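Local structure of nucleotidyl transferase AbiEii/AbiGii toxin family protein (Mycobacterium tuberculosis, 6Y56) at residues D29-L34 with T67-S72; R45-G50 with R131-P136; G51-K56 with P159-A164. The protein probably acts as the nucleotidyltransferase toxin of a toxin-antitoxin pair, one that would restrain bacterial growth by inactivating tRNA acceptor stems. One frame throughout, in Å; residues are numbered along the deposited sequence.

Interaction 1 (D29-L34 with T67-S72)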
ATOM      1  N   ASP A  29      -8.592 -10.557  -4.257  1.00 12.08           N
ATOM      2  CA  ASP A  29      -9.198 -10.258  -5.556  1.00 14.27           C
ATOM      3  C   ASP A  29     -10.706 -10.408  -5.493  1.00 13.25           C
ATOM      4  O   ASP A  29     -11.450  -9.626  -6.101  1.00 13.13           O
ATOM      5  CB  ASP A  29      -8.674 -11.197  -6.644  1.00 14.35           C
ATOM      6  CG  ASP A  29      -7.201 -11.034  -6.908  1.00 15.77           C
ATOM      7  OD1 ASP A  29      -6.612  -9.999  -6.514  1.00 16.34           O
ATOM      8  OD2 ASP A  29      -6.633 -11.950  -7.521  1.00 14.96           O
ATOM      9  N   HIS A  30     -11.168 -11.427  -4.773  1.00 13.00           N
ATOM     10  CA  HIS A  30     -12.598 -11.662  -4.622  1.00 14.41           C
ATOM     11  C   HIS A  30     -13.250 -10.548  -3.814  1.00 13.12           C
ATOM     12  O   HIS A  30     -14.351 -10.098  -4.152  1.00 14.06           O
ATOM     13  CB  HIS A  30     -12.835 -13.034  -3.978  1.00 13.93           C
ATOM     14  CG  HIS A  30     -12.641 -14.184  -4.920  1.00 15.02           C
ATOM     15  ND1 HIS A  30     -11.419 -14.495  -5.477  1.00 14.85           N
ATOM     16  CD2 HIS A  30     -13.519 -15.092  -5.412  1.00 16.45           C
ATOM     17  CE1 HIS A  30     -11.552 -15.542  -6.275  1.00 17.78           C
ATOM     18  NE2 HIS A  30     -12.819 -15.921  -6.254  1.00 17.74           N
ATOM     19  N   LEU A  31     -12.582 -10.082  -2.752  1.00 13.34           N
ATOM     20  CA  LEU A  31     -13.123  -8.994  -1.941  1.00 14.41           C
ATOM     21  C   LEU A  31     -13.192  -7.705  -2.745  1.00 13.70           C
ATOM     22  O   LEU A  31     -14.193  -6.979  -2.688  1.00 13.14           O
ATOM     23  CB  LEU A  31     -12.257  -8.807  -0.693  1.00 13.96           C
ATOM     24  CG  LEU A  31     -12.646  -7.750   0.354  1.00 15.64           C
ATOM     25  CD1 LEU A  31     -11.997  -8.051   1.681  1.00 16.75           C
ATOM     26  CD2 LEU A  31     -12.224  -6.333  -0.056  1.00 23.96           C
ATOM     27  N   LEU A  32     -12.140  -7.412  -3.512  1.00 12.78           N
ATOM     28  CA  LEU A  32     -12.133  -6.205  -4.330  1.00 13.03           C
ATOM     29  C   LEU A  32     -13.211  -6.264  -5.404  1.00 12.56           C
ATOM     30  O   LEU A  32     -13.855  -5.250  -5.699  1.00 13.52           O
ATOM     31  CB  LEU A  32     -10.736  -5.990  -4.916  1.00 13.27           C
ATOM     32  CG  LEU A  32      -9.671  -5.585  -3.885  1.00 12.50           C
ATOM     33  CD1 LEU A  32      -8.261  -5.796  -4.446  1.00 13.29           C
ATOM     34  CD2 LEU A  32      -9.862  -4.144  -3.455  1.00 14.06           C
ATOM     35  N   TYR A  33     -13.458  -7.450  -5.960  1.00 13.44           N
ATOM     36  CA  TYR A  33     -14.574  -7.605  -6.890  1.00 13.88           C
ATOM     37  C   TYR A  33     -15.895  -7.270  -6.209  1.00 13.77           C
ATOM     38  O   TYR A  33     -16.715  -6.515  -6.743  1.00 14.14           O
ATOM     39  CB  TYR A  33     -14.601  -9.038  -7.429  1.00 16.01           C
ATOM     40  CG  TYR A  33     -15.810  -9.323  -8.306  1.00 16.30           C
ATOM     41  CD1 TYR A  33     -15.929  -8.741  -9.559  1.00 18.63           C
ATOM     42  CD2 TYR A  33     -16.833 -10.158  -7.874  1.00 19.52           C
ATOM     43  CE1 TYR A  33     -17.026  -8.984 -10.368  1.00 20.38           C
ATOM     44  CE2 TYR A  33     -17.937 -10.407  -8.689  1.00 20.53           C
ATOM     45  CZ  TYR A  33     -18.019  -9.811  -9.922  1.00 20.45           C
ATOM     46  OH  TYR A  33     -19.106 -10.054 -10.734  1.00 28.40           O
ATOM     47  N   LEU A  34     -16.125  -7.818  -5.019  1.00 13.55           N
ATOM     48  CA  LEU A  34     -17.351  -7.503  -4.291  1.00 14.63           C
ATOM     49  C   LEU A  34     -17.508  -6.002  -4.082  1.00 15.51           C
ATOM     50  O   LEU A  34     -18.568  -5.430  -4.355  1.00 15.40           O
ATOM     51  CB  LEU A  34     -17.326  -8.226  -2.948  1.00 18.26           C
ATOM     52  CG  LEU A  34     -18.425  -7.778  -1.986  1.00 23.97           C
ATOM     53  CD1 LEU A  34     -19.770  -8.327  -2.434  1.00 26.15           C
ATOM     54  CD2 LEU A  34     -18.080  -8.181  -0.558  1.00 23.34           C
ATOM     55  N   THR A  67      -0.248  -8.349   2.116  1.00 13.62           N
ATOM     56  CA  THR A  67      -1.288  -8.902   2.980  1.00 16.75           C
ATOM     57  C   THR A  67      -2.275  -7.866   3.480  1.00 20.14           C
ATOM     58  O   THR A  67      -3.234  -8.231   4.176  1.00 21.27           O
ATOM     59  CB  THR A  67      -0.667  -9.569   4.208  1.00 16.31           C
ATOM     60  OG1 THR A  67      -0.044  -8.565   5.022  1.00 17.85           O
ATOM     61  CG2 THR A  67       0.358 -10.615   3.797  1.00 18.07           C
ATOM     62  N   ASP A  68      -2.045  -6.596   3.203  1.00 15.85           N
ATOM     63  CA  ASP A  68      -2.949  -5.570   3.676  1.00 18.30           C
ATOM     64  C   ASP A  68      -3.772  -5.019   2.524  1.00 17.58           C
ATOM     65  O   ASP A  68      -3.442  -5.176   1.347  1.00 22.71           O
ATOM     66  CB  ASP A  68      -2.222  -4.461   4.454  1.00 20.07           C
ATOM     67  CG  ASP A  68      -1.001  -3.895   3.730  1.00 26.76           C
ATOM     68  OD1 ASP A  68      -0.547  -4.453   2.702  1.00 24.96           O
ATOM     69  OD2 ASP A  68      -0.476  -2.865   4.222  1.00 30.48           O
ATOM     70  N   LEU A  69      -4.902  -4.445   2.864  1.00 15.80           N
ATOM     71  CA  LEU A  69      -5.682  -3.669   1.923  1.00 15.45           C
ATOM     72  C   LEU A  69      -5.768  -2.268   2.491  1.00 16.42           C
ATOM     73  O   LEU A  69      -6.225  -2.088   3.623  1.00 20.10           O
ATOM     74  CB  LEU A  69      -7.070  -4.278   1.752  1.00 17.15           C
ATOM     75  CG  LEU A  69      -7.092  -5.590   0.956  1.00 18.85           C
ATOM     76  CD1 LEU A  69      -8.483  -6.187   0.965  1.00 19.09           C
ATOM     77  CD2 LEU A  69      -6.621  -5.385  -0.484  1.00 18.00           C
ATOM     78  N   ASP A  70      -5.274  -1.290   1.744  1.00 14.06           N
ATOM     79  CA  ASP A  70      -5.238   0.091   2.193  1.00 14.44           C
ATOM     80  C   ASP A  70      -6.068   0.923   1.235  1.00 12.12           C
ATOM     81  O   ASP A  70      -5.962   0.768   0.015  1.00 12.77           O
ATOM     82  CB  ASP A  70      -3.816   0.639   2.150  1.00 14.38           C
ATOM     83  CG  ASP A  70      -2.892  -0.034   3.145  1.00 23.85           C
ATOM     84  OD1 ASP A  70      -3.312  -0.258   4.298  1.00 31.83           O
ATOM     85  OD2 ASP A  70      -1.727  -0.315   2.783  1.00 29.91           O
ATOM     86  N   PHE A  71      -6.883   1.812   1.789  1.00 12.36           N
ATOM     87  CA  PHE A  71      -7.697   2.714   1.002  1.00 12.51           C
ATOM     88  C   PHE A  71      -7.560   4.113   1.562  1.00 11.93           C
ATOM     89  O   PHE A  71      -7.335   4.302   2.764  1.00 14.63           O
ATOM     90  CB  PHE A  71      -9.182   2.340   1.041  1.00 13.97           C
ATOM     91  CG  PHE A  71      -9.466   0.955   0.572  1.00 11.95           C
ATOM     92  CD1 PHE A  71      -9.655   0.695  -0.774  1.00 12.83           C
ATOM     93  CD2 PHE A  71      -9.542  -0.099   1.472  1.00 14.82           C
ATOM     94  CE1 PHE A  71      -9.913  -0.595  -1.226  1.00 14.38           C
ATOM     95  CE2 PHE A  71      -9.798  -1.392   1.029  1.00 14.75           C
ATOM     96  CZ  PHE A  71      -9.975  -1.645  -0.318  1.00 14.71           C
ATOM     97  N   SER A  72      -7.710   5.098   0.683  1.00 12.29           N
ATOM     98  CA  SER A  72      -7.956   6.462   1.119  1.00 13.24           C
ATOM     99  C   SER A  72      -9.465   6.647   1.144  1.00 12.67           C
ATOM    100  O   SER A  72     -10.138   6.407   0.132  1.00 13.45           O
ATOM    101  CB  SER A  72      -7.319   7.466   0.165  1.00 15.87           C
ATOM    102  OG  SER A  72      -7.733   8.783   0.497  1.00 15.40           O
TER

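Interaction 2 (R45-G50 with R131-P136)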
ATOM      1  N   ARG A  45     -13.346   9.935  -2.337  1.00 16.92           N
ATOM      2  CA  ARG A  45     -14.348   9.035  -1.786  1.00 15.80           C
ATOM      3  C   ARG A  45     -13.717   7.720  -1.338  1.00 15.51           C
ATOM      4  O   ARG A  45     -13.749   7.383  -0.149  1.00 15.98           O
ATOM      5  CB  ARG A  45     -15.483   8.786  -2.782  1.00 17.57           C
ATOM      6  CG  ARG A  45     -16.622   8.031  -2.129  1.00 20.82           C
ATOM      7  CD  ARG A  45     -17.812   7.787  -3.033  1.00 24.74           C
ATOM      8  NE  ARG A  45     -19.018   7.514  -2.242  1.00 28.27           N
ATOM      9  CZ  ARG A  45     -19.281   6.366  -1.615  1.00 24.64           C
ATOM     10  NH1 ARG A  45     -18.438   5.338  -1.668  1.00 20.61           N
ATOM     11  NH2 ARG A  45     -20.406   6.244  -0.925  1.00 27.88           N
ATOM     12  N   LEU A  46     -13.146   6.970  -2.277  1.00 13.90           N
ATOM     13  CA  LEU A  46     -12.534   5.683  -1.948  1.00 12.49           C
ATOM     14  C   LEU A  46     -11.526   5.365  -3.044  1.00 12.66           C
ATOM     15  O   LEU A  46     -11.912   5.164  -4.202  1.00 13.55           O
ATOM     16  CB  LEU A  46     -13.604   4.605  -1.859  1.00 13.62           C
ATOM     17  CG  LEU A  46     -13.122   3.239  -1.389  1.00 13.93           C
ATOM     18  CD1 LEU A  46     -12.630   3.275   0.062  1.00 14.98           C
ATOM     19  CD2 LEU A  46     -14.236   2.215  -1.566  1.00 16.19           C
ATOM     20  N   VAL A  47     -10.243   5.345  -2.694  1.00 11.37           N
ATOM     21  CA  VAL A  47      -9.172   5.068  -3.645  1.00 12.35           C
ATOM     22  C   VAL A  47      -8.317   3.944  -3.072  1.00 11.81           C
ATOM     23  O   VAL A  47      -7.938   3.988  -1.898  1.00 12.54           O
ATOM     24  CB  VAL A  47      -8.319   6.326  -3.925  1.00 11.50           C
ATOM     25  CG1 VAL A  47      -7.169   5.994  -4.853  1.00 12.14           C
ATOM     26  CG2 VAL A  47      -9.183   7.407  -4.556  1.00 13.92           C
ATOM     27  N   PHE A  48      -8.010   2.944  -3.899  1.00 11.55           N
ATOM     28  CA  PHE A  48      -7.161   1.821  -3.512  1.00 11.50           C
ATOM     29  C   PHE A  48      -5.702   2.271  -3.548  1.00 13.00           C
ATOM     30  O   PHE A  48      -5.254   2.878  -4.524  1.00 11.23           O
ATOM     31  CB  PHE A  48      -7.435   0.718  -4.539  1.00 12.50           C
ATOM     32  CG  PHE A  48      -6.787  -0.617  -4.260  1.00 11.48           C
ATOM     33  CD1 PHE A  48      -6.501  -1.057  -2.975  1.00 11.98           C
ATOM     34  CD2 PHE A  48      -6.507  -1.462  -5.333  1.00 12.48           C
ATOM     35  CE1 PHE A  48      -5.918  -2.307  -2.757  1.00 14.59           C
ATOM     36  CE2 PHE A  48      -5.940  -2.705  -5.122  1.00 13.39           C
ATOM     37  CZ  PHE A  48      -5.648  -3.126  -3.840  1.00 13.78           C
ATOM     38  N   LYS A  49      -4.947   1.983  -2.492  1.00 12.23           N
ATOM     39  CA  LYS A  49      -3.564   2.476  -2.422  1.00 11.70           C
ATOM     40  C   LYS A  49      -2.662   1.439  -1.752  1.00 11.59           C
ATOM     41  O   LYS A  49      -3.024   0.275  -1.594  1.00 12.63           O
ATOM     42  CB  LYS A  49      -3.498   3.849  -1.740  1.00 12.38           C
ATOM     43  CG  LYS A  49      -3.880   3.848  -0.271  1.00 13.16           C
ATOM     44  CD  LYS A  49      -3.789   5.274   0.279  1.00 15.25           C
ATOM     45  CE  LYS A  49      -3.948   5.310   1.778  1.00 19.07           C
ATOM     46  NZ  LYS A  49      -2.608   5.460   2.389  1.00 22.13           N
ATOM     47  N   GLY A  50      -1.444   1.863  -1.417  1.00 13.24           N
ATOM     48  CA  GLY A  50      -0.524   1.020  -0.685  1.00 13.24           C
ATOM     49  C   GLY A  50       0.116  -0.073  -1.521  1.00 13.96           C
ATOM     50  O   GLY A  50      -0.090  -0.209  -2.728  1.00 13.04           O
ATOM     51  N   ARG A 131      -6.653  11.262   5.575  1.00 18.26           N
ATOM     52  CA  ARG A 131      -6.139  12.439   4.887  1.00 20.34           C
ATOM     53  C   ARG A 131      -6.371  12.288   3.392  1.00 20.89           C
ATOM     54  O   ARG A 131      -6.044  11.245   2.823  1.00 22.50           O
ATOM     55  CB  ARG A 131      -4.646  12.614   5.165  1.00 21.01           C
ATOM     56  CG  ARG A 131      -4.120  14.001   4.787  1.00 23.46           C
ATOM     57  CD  ARG A 131      -2.612  14.134   4.974  1.00 27.80           C
ATOM     58  NE  ARG A 131      -2.155  13.459   6.184  1.00 27.29           N
ATOM     59  CZ  ARG A 131      -0.902  13.081   6.411  1.00 24.33           C
ATOM     60  NH1 ARG A 131       0.059  13.315   5.517  1.00 19.79           N
ATOM     61  NH2 ARG A 131      -0.610  12.456   7.543  1.00 23.80           N
ATOM     62  N   PRO A 132      -6.937  13.287   2.727  1.00 20.18           N
ATOM     63  CA  PRO A 132      -7.157  13.168   1.282  1.00 20.11           C
ATOM     64  C   PRO A 132      -5.848  12.978   0.520  1.00 18.03           C
ATOM     65  O   PRO A 132      -4.805  13.527   0.880  1.00 18.98           O
ATOM     66  CB  PRO A 132      -7.819  14.502   0.914  1.00 23.22           C
ATOM     67  CG  PRO A 132      -8.426  14.993   2.204  1.00 26.52           C
ATOM     68  CD  PRO A 132      -7.493  14.533   3.282  1.00 20.68           C
ATOM     69  N   LEU A 133      -5.920  12.187  -0.548  1.00 16.78           N
ATOM     70  CA  LEU A 133      -4.799  12.077  -1.472  1.00 15.66           C
ATOM     71  C   LEU A 133      -4.570  13.406  -2.176  1.00 16.60           C
ATOM     72  O   LEU A 133      -5.488  14.207  -2.369  1.00 18.62           O
ATOM     73  CB  LEU A 133      -5.054  10.995  -2.515  1.00 16.51           C
ATOM     74  CG  LEU A 133      -5.042   9.582  -1.939  1.00 15.36           C
ATOM     75  CD1 LEU A 133      -5.404   8.568  -3.002  1.00 17.41           C
ATOM     76  CD2 LEU A 133      -3.685   9.235  -1.322  1.00 17.44           C
ATOM     77  N   ALA A 134      -3.323  13.632  -2.564  1.00 15.67           N
ATOM     78  CA  ALA A 134      -2.954  14.891  -3.192  1.00 15.77           C
ATOM     79  C   ALA A 134      -3.214  14.898  -4.690  1.00 16.57           C
ATOM     80  O   ALA A 134      -3.524  15.956  -5.245  1.00 18.75           O
ATOM     81  CB  ALA A 134      -1.474  15.187  -2.939  1.00 17.44           C
ATOM     82  N   LEU A 135      -3.101  13.752  -5.356  1.00 14.55           N
ATOM     83  CA  LEU A 135      -3.168  13.663  -6.805  1.00 14.69           C
ATOM     84  C   LEU A 135      -4.386  12.863  -7.243  1.00 15.93           C
ATOM     85  O   LEU A 135      -4.845  11.979  -6.518  1.00 15.11           O
ATOM     86  CB  LEU A 135      -1.914  12.968  -7.352  1.00 15.21           C
ATOM     87  CG  LEU A 135      -0.583  13.643  -7.051  1.00 15.52           C
ATOM     88  CD1 LEU A 135       0.541  12.863  -7.705  1.00 18.55           C
ATOM     89  CD2 LEU A 135      -0.594  15.083  -7.546  1.00 19.09           C
ATOM     90  N   PRO A 136      -4.916  13.131  -8.438  1.00 15.38           N
ATOM     91  CA  PRO A 136      -6.034  12.328  -8.938  1.00 14.03           C
ATOM     92  C   PRO A 136      -5.630  10.871  -9.073  1.00 15.05           C
ATOM     93  O   PRO A 136      -4.492  10.544  -9.409  1.00 14.20           O
ATOM     94  CB  PRO A 136      -6.328  12.944 -10.310  1.00 17.45           C
ATOM     95  CG  PRO A 136      -5.776  14.327 -10.230  1.00 22.44           C
ATOM     96  CD  PRO A 136      -4.572  14.240  -9.346  1.00 18.75           C
TER

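Interaction 3 (G51-K56 with P159-A164)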
ATOM      1  N   GLY A  51       0.906  -0.892  -0.825  1.00 13.34           N
ATOM      2  CA  GLY A  51       1.663  -1.942  -1.490  1.00 13.77           C
ATOM      3  C   GLY A  51       0.797  -2.962  -2.199  1.00 14.16           C
ATOM      4  O   GLY A  51       1.219  -3.543  -3.193  1.00 14.26           O
ATOM      5  N   THR A  52      -0.418  -3.196  -1.713  1.00 13.43           N
ATOM      6  CA  THR A  52      -1.250  -4.173  -2.397  1.00 13.19           C
ATOM      7  C   THR A  52      -1.830  -3.622  -3.690  1.00 12.62           C
ATOM      8  O   THR A  52      -2.016  -4.385  -4.642  1.00 12.40           O
ATOM      9  CB  THR A  52      -2.315  -4.723  -1.455  1.00 13.86           C
ATOM     10  OG1 THR A  52      -1.650  -5.161  -0.262  1.00 15.06           O
ATOM     11  CG2 THR A  52      -3.067  -5.912  -2.081  1.00 14.63           C
ATOM     12  N   SER A  53      -2.080  -2.310  -3.765  1.00 12.23           N
ATOM     13  CA  SER A  53      -2.465  -1.745  -5.052  1.00 12.49           C
ATOM     14  C   SER A  53      -1.322  -1.868  -6.047  1.00 13.11           C
ATOM     15  O   SER A  53      -1.548  -2.118  -7.237  1.00 13.22           O
ATOM     16  CB  SER A  53      -2.951  -0.300  -4.906  1.00 12.06           C
ATOM     17  OG  SER A  53      -1.891   0.616  -4.684  1.00 13.34           O
ATOM     18  N   LEU A  54      -0.082  -1.746  -5.565  1.00 12.04           N
ATOM     19  CA  LEU A  54       1.074  -1.940  -6.429  1.00 15.09           C
ATOM     20  C   LEU A  54       1.113  -3.365  -6.962  1.00 13.32           C
ATOM     21  O   LEU A  54       1.320  -3.580  -8.165  1.00 14.44           O
ATOM     22  CB  LEU A  54       2.346  -1.594  -5.652  1.00 14.85           C
ATOM     23  CG  LEU A  54       3.717  -1.627  -6.309  1.00 18.97           C
ATOM     24  CD1 LEU A  54       3.849  -0.507  -7.330  1.00 22.25           C
ATOM     25  CD2 LEU A  54       4.797  -1.530  -5.225  1.00 18.16           C
ATOM     26  N   ARG A  55       0.864  -4.346  -6.092  1.00 13.19           N
ATOM     27  CA  ARG A  55       0.794  -5.741  -6.515  1.00 12.57           C
ATOM     28  C   ARG A  55      -0.326  -5.962  -7.526  1.00 13.62           C
ATOM     29  O   ARG A  55      -0.108  -6.546  -8.592  1.00 13.50           O
ATOM     30  CB  ARG A  55       0.581  -6.638  -5.297  1.00 13.21           C
ATOM     31  CG  ARG A  55       0.013  -7.998  -5.647  1.00 16.23           C
ATOM     32  CD  ARG A  55       1.004  -8.892  -6.373  1.00 15.23           C
ATOM     33  NE  ARG A  55       0.350 -10.156  -6.693  1.00 15.53           N
ATOM     34  CZ  ARG A  55       0.964 -11.326  -6.842  1.00 17.51           C
ATOM     35  NH1 ARG A  55       2.288 -11.421  -6.739  1.00 18.34           N
ATOM     36  NH2 ARG A  55       0.241 -12.408  -7.110  1.00 17.29           N
ATOM     37  N   LYS A  56      -1.540  -5.510  -7.209  1.00 12.54           N
ATOM     38  CA  LYS A  56      -2.689  -5.899  -8.031  1.00 13.03           C
ATOM     39  C   LYS A  56      -2.666  -5.227  -9.394  1.00 12.61           C
ATOM     40  O   LYS A  56      -3.052  -5.842 -10.398  1.00 13.37           O
ATOM     41  CB  LYS A  56      -4.009  -5.525  -7.348  1.00 13.42           C
ATOM     42  CG  LYS A  56      -4.235  -6.151  -5.990  1.00 17.66           C
ATOM     43  CD  LYS A  56      -4.163  -7.663  -6.047  1.00 15.23           C
ATOM     44  CE  LYS A  56      -4.538  -8.269  -4.698  1.00 15.25           C
ATOM     45  NZ  LYS A  56      -4.561  -9.763  -4.743  1.00 16.94           N
ATOM     46  N   PRO A 159      -9.976   2.816  -9.194  1.00 11.02           N
ATOM     47  CA  PRO A 159      -9.113   3.987  -9.004  1.00 12.35           C
ATOM     48  C   PRO A 159      -8.026   3.663  -7.996  1.00 12.21           C
ATOM     49  O   PRO A 159      -8.299   3.230  -6.875  1.00 12.27           O
ATOM     50  CB  PRO A 159     -10.063   5.066  -8.477  1.00 14.06           C
ATOM     51  CG  PRO A 159     -11.240   4.350  -8.012  1.00 19.59           C
ATOM     52  CD  PRO A 159     -11.342   3.027  -8.703  1.00 13.24           C
ATOM     53  N   VAL A 160      -6.789   3.891  -8.408  1.00 11.62           N
ATOM     54  CA  VAL A 160      -5.603   3.567  -7.628  1.00 12.02           C
ATOM     55  C   VAL A 160      -4.787   4.840  -7.431  1.00 11.30           C
ATOM     56  O   VAL A 160      -4.774   5.732  -8.286  1.00 12.60           O
ATOM     57  CB  VAL A 160      -4.787   2.464  -8.350  1.00 13.90           C
ATOM     58  CG1 VAL A 160      -3.399   2.253  -7.727  1.00 15.10           C
ATOM     59  CG2 VAL A 160      -5.571   1.145  -8.367  1.00 14.68           C
ATOM     60  N   VAL A 161      -4.083   4.915  -6.296  1.00 11.92           N
ATOM     61  CA  VAL A 161      -3.200   6.043  -6.026  1.00 12.04           C
ATOM     62  C   VAL A 161      -2.224   6.245  -7.181  1.00 13.17           C
ATOM     63  O   VAL A 161      -1.676   5.290  -7.745  1.00 12.78           O
ATOM     64  CB  VAL A 161      -2.481   5.792  -4.683  1.00 11.19           C
ATOM     65  CG1 VAL A 161      -1.609   4.525  -4.737  1.00 12.92           C
ATOM     66  CG2 VAL A 161      -1.644   6.996  -4.260  1.00 12.53           C
ATOM     67  N   ALA A 162      -1.997   7.510  -7.528  1.00 12.74           N
ATOM     68  CA  ALA A 162      -1.017   7.814  -8.558  1.00 13.57           C
ATOM     69  C   ALA A 162       0.344   7.294  -8.134  1.00 13.99           C
ATOM     70  O   ALA A 162       0.689   7.287  -6.944  1.00 13.26           O
ATOM     71  CB  ALA A 162      -0.933   9.323  -8.769  1.00 15.56           C
ATOM     72  N   GLU A 163       1.133   6.859  -9.118  1.00 14.43           N
ATOM     73  CA  GLU A 163       2.399   6.211  -8.812  1.00 14.31           C
ATOM     74  C   GLU A 163       3.361   7.136  -8.066  1.00 14.26           C
ATOM     75  O   GLU A 163       4.059   6.691  -7.153  1.00 14.47           O
ATOM     76  CB  GLU A 163       3.035   5.650 -10.081  1.00 17.33           C
ATOM     77  CG  GLU A 163       4.239   4.808  -9.765  1.00 19.91           C
ATOM     78  CD  GLU A 163       4.742   4.008 -10.942  1.00 21.28           C
ATOM     79  OE1 GLU A 163       3.957   3.761 -11.884  1.00 25.53           O
ATOM     80  OE2 GLU A 163       5.925   3.607 -10.898  1.00 22.86           O
ATOM     81  N   ALA A 164       3.419   8.418  -8.437  1.00 13.06           N
ATOM     82  CA  ALA A 164       4.297   9.347  -7.725  1.00 14.84           C
ATOM     83  C   ALA A 164       3.877   9.485  -6.270  1.00 12.44           C
ATOM     84  O   ALA A 164       4.725   9.613  -5.376  1.00 12.80           O
ATOM     85  CB  ALA A 164       4.264  10.719  -8.392  1.00 13.25           C
TER

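Interaction 1 (D29-L34 with T67-S72)
Leu-31 and Leu-32 of helix 19-38 pack on Leu-69 and Phe-71 of strand 68-72, joining a helix to one face of the mixed sheet of a nucleotidyltransferase fold. Over these segments the helix axis passes 11.3 Å from the strand axis and makes an angle of 29° with it. Leu-31 and Leu-69 reach toward each other tip to tip, and the bump is Leu-69 CD1: it sits in the fork of the Leu-31 isopropyl group, 3.9 Å from Leu-31 CD2 and almost as near to CD1. That fork faces the sheet because Leu-31 holds CG anti to its backbone N (chi1 -178°). Leu-32 enters beside this pair, with CD1 turned to the other methyl of Leu-69, CD2, at 4.3 Å. Phe-48 of strand 47-49 touches both Leu-32 and Leu-69, so the leucines belong to a wider apolar layer. Alternation along the strand directs Asp-68 and Asp-70 away from this core, a spacing that fits the acidic pair used for metal binding in the nucleotidyltransferase family. Leu-32 CD2 meets Phe-71 at the ring's edge, near its plane, 4.0 Å from CZ and 4.2 Å from CE1.

Interaction 2 (R45-G50 with R131-P136)
An apolar contact of one leucine with two side chains, Leu-133 with Val-47 and Lys-49, joins the loop between strands 125-129 and 138-141 to the short strand 47-49, which lies between strand 68-72 of the mixed sheet and the chain at 159-161. The alpha carbons of Val-47 and Leu-133 remain 8.5 Å apart, and side chains alone bridge the gap. Leu-133 divides the work between its two methyls. CD1 is pressed against the valine, 3.6 Å from Val-47 CG1 and 3.8 Å from Val-47 CB, the two side chains meeting at a slant; CD2 lies more loosely, 4.3 Å from CD of Lys-49, along the aliphatic part of that chain. Val-47 offers CG1 to the leucine because this branch stands anti to the backbone N (chi1 177°). Val-47 and Lys-49 point to the loop, whereas Phe-48 between them turns to the opposite side, the normal alternation of a strand. Beyond its apolar stem, Lys-49 ends in a salt bridge from NZ to Glu-169 of helix 163-174, a residue that the Leu-133 side chain also touches. Glu-165 of the same helix receives the backbone N-H groups of Ala-134 and Leu-135, which fixes the loop just past the leucine. A classic beta bulge at Arg-45 and Leu-46 precedes the strand. Downstream, the chain runs through Lys-49 into Gly-50, Gly-51, Thr-52 and Ser-53, a sequence and strand-to-helix turn consistent with the glycine-rich signature of the nucleotidyltransferase fold.

Interaction 3 (G51-K56 with P159-A164)
Ser-53, on helix 50-59, rests against Val-160 and Val-161 where strand 157-160 ends and the chain turns toward helix 163-174. The alpha carbons of Ser-53 and Val-160 come to 6.7 Å, a close approach that the small serine permits. Its CB and OG both touch one methyl, Val-160 CG1, with OG at 3.8 Å, and the same oxygen lies 3.9 Å from Val-161 CG1. Both of these valine branches thus converge on the hydroxyl. Ser-53 OG lies between the backbone N and the carbonyl carbon (chi1 75°), and from there it also hydrogen-bonds back to the carbonyl oxygen of Gly-50. All three touching residues are buried, and Phe-48 of strand 47-49 touches both Ser-53 and Val-160.

Toward the start of helix 163-174 the segments draw apart: Leu-54 CD1 comes no nearer than 5.8 Å to Glu-163 OE2. Here Glu-163 is partly exposed and directs its carboxylate to Arg-192, with which it forms a salt bridge, while Leu-54 packs on Phe-189 of helix 180-189. The one polar side-chain atom in the tight part is therefore satisfied three residues back, by the carbonyl oxygen of Gly-50, to which it gives its proton, and it can meet the valine methyls by van der Waals contact alone.

From the N terminus the segments run 29-34, 45-50, 51-56, 67-72, 131-136 and 159-164. Interaction 1 closes the first loop, returning strand 68-72 to helix 19-38. Interactions 2 and 3 start inside that loop and end beyond it, at 131-136 and 159-164, so every pair crosses and none nests. Strand 47-49 is the hub: Ser-72 N and Val-47 O pair it with interaction 1, and Phe-48 bonds Pro-159 and Val-161 of interaction 3. Lys-56 reaches Asp-29, and Thr-52 CG2 packs on Leu-69 CD2 at 3.9 Å, joining 51-56 to both segments of interaction 1. Together they tie the mixed sheet to helices 19-38 and 50-59 and to the two-stranded sheet.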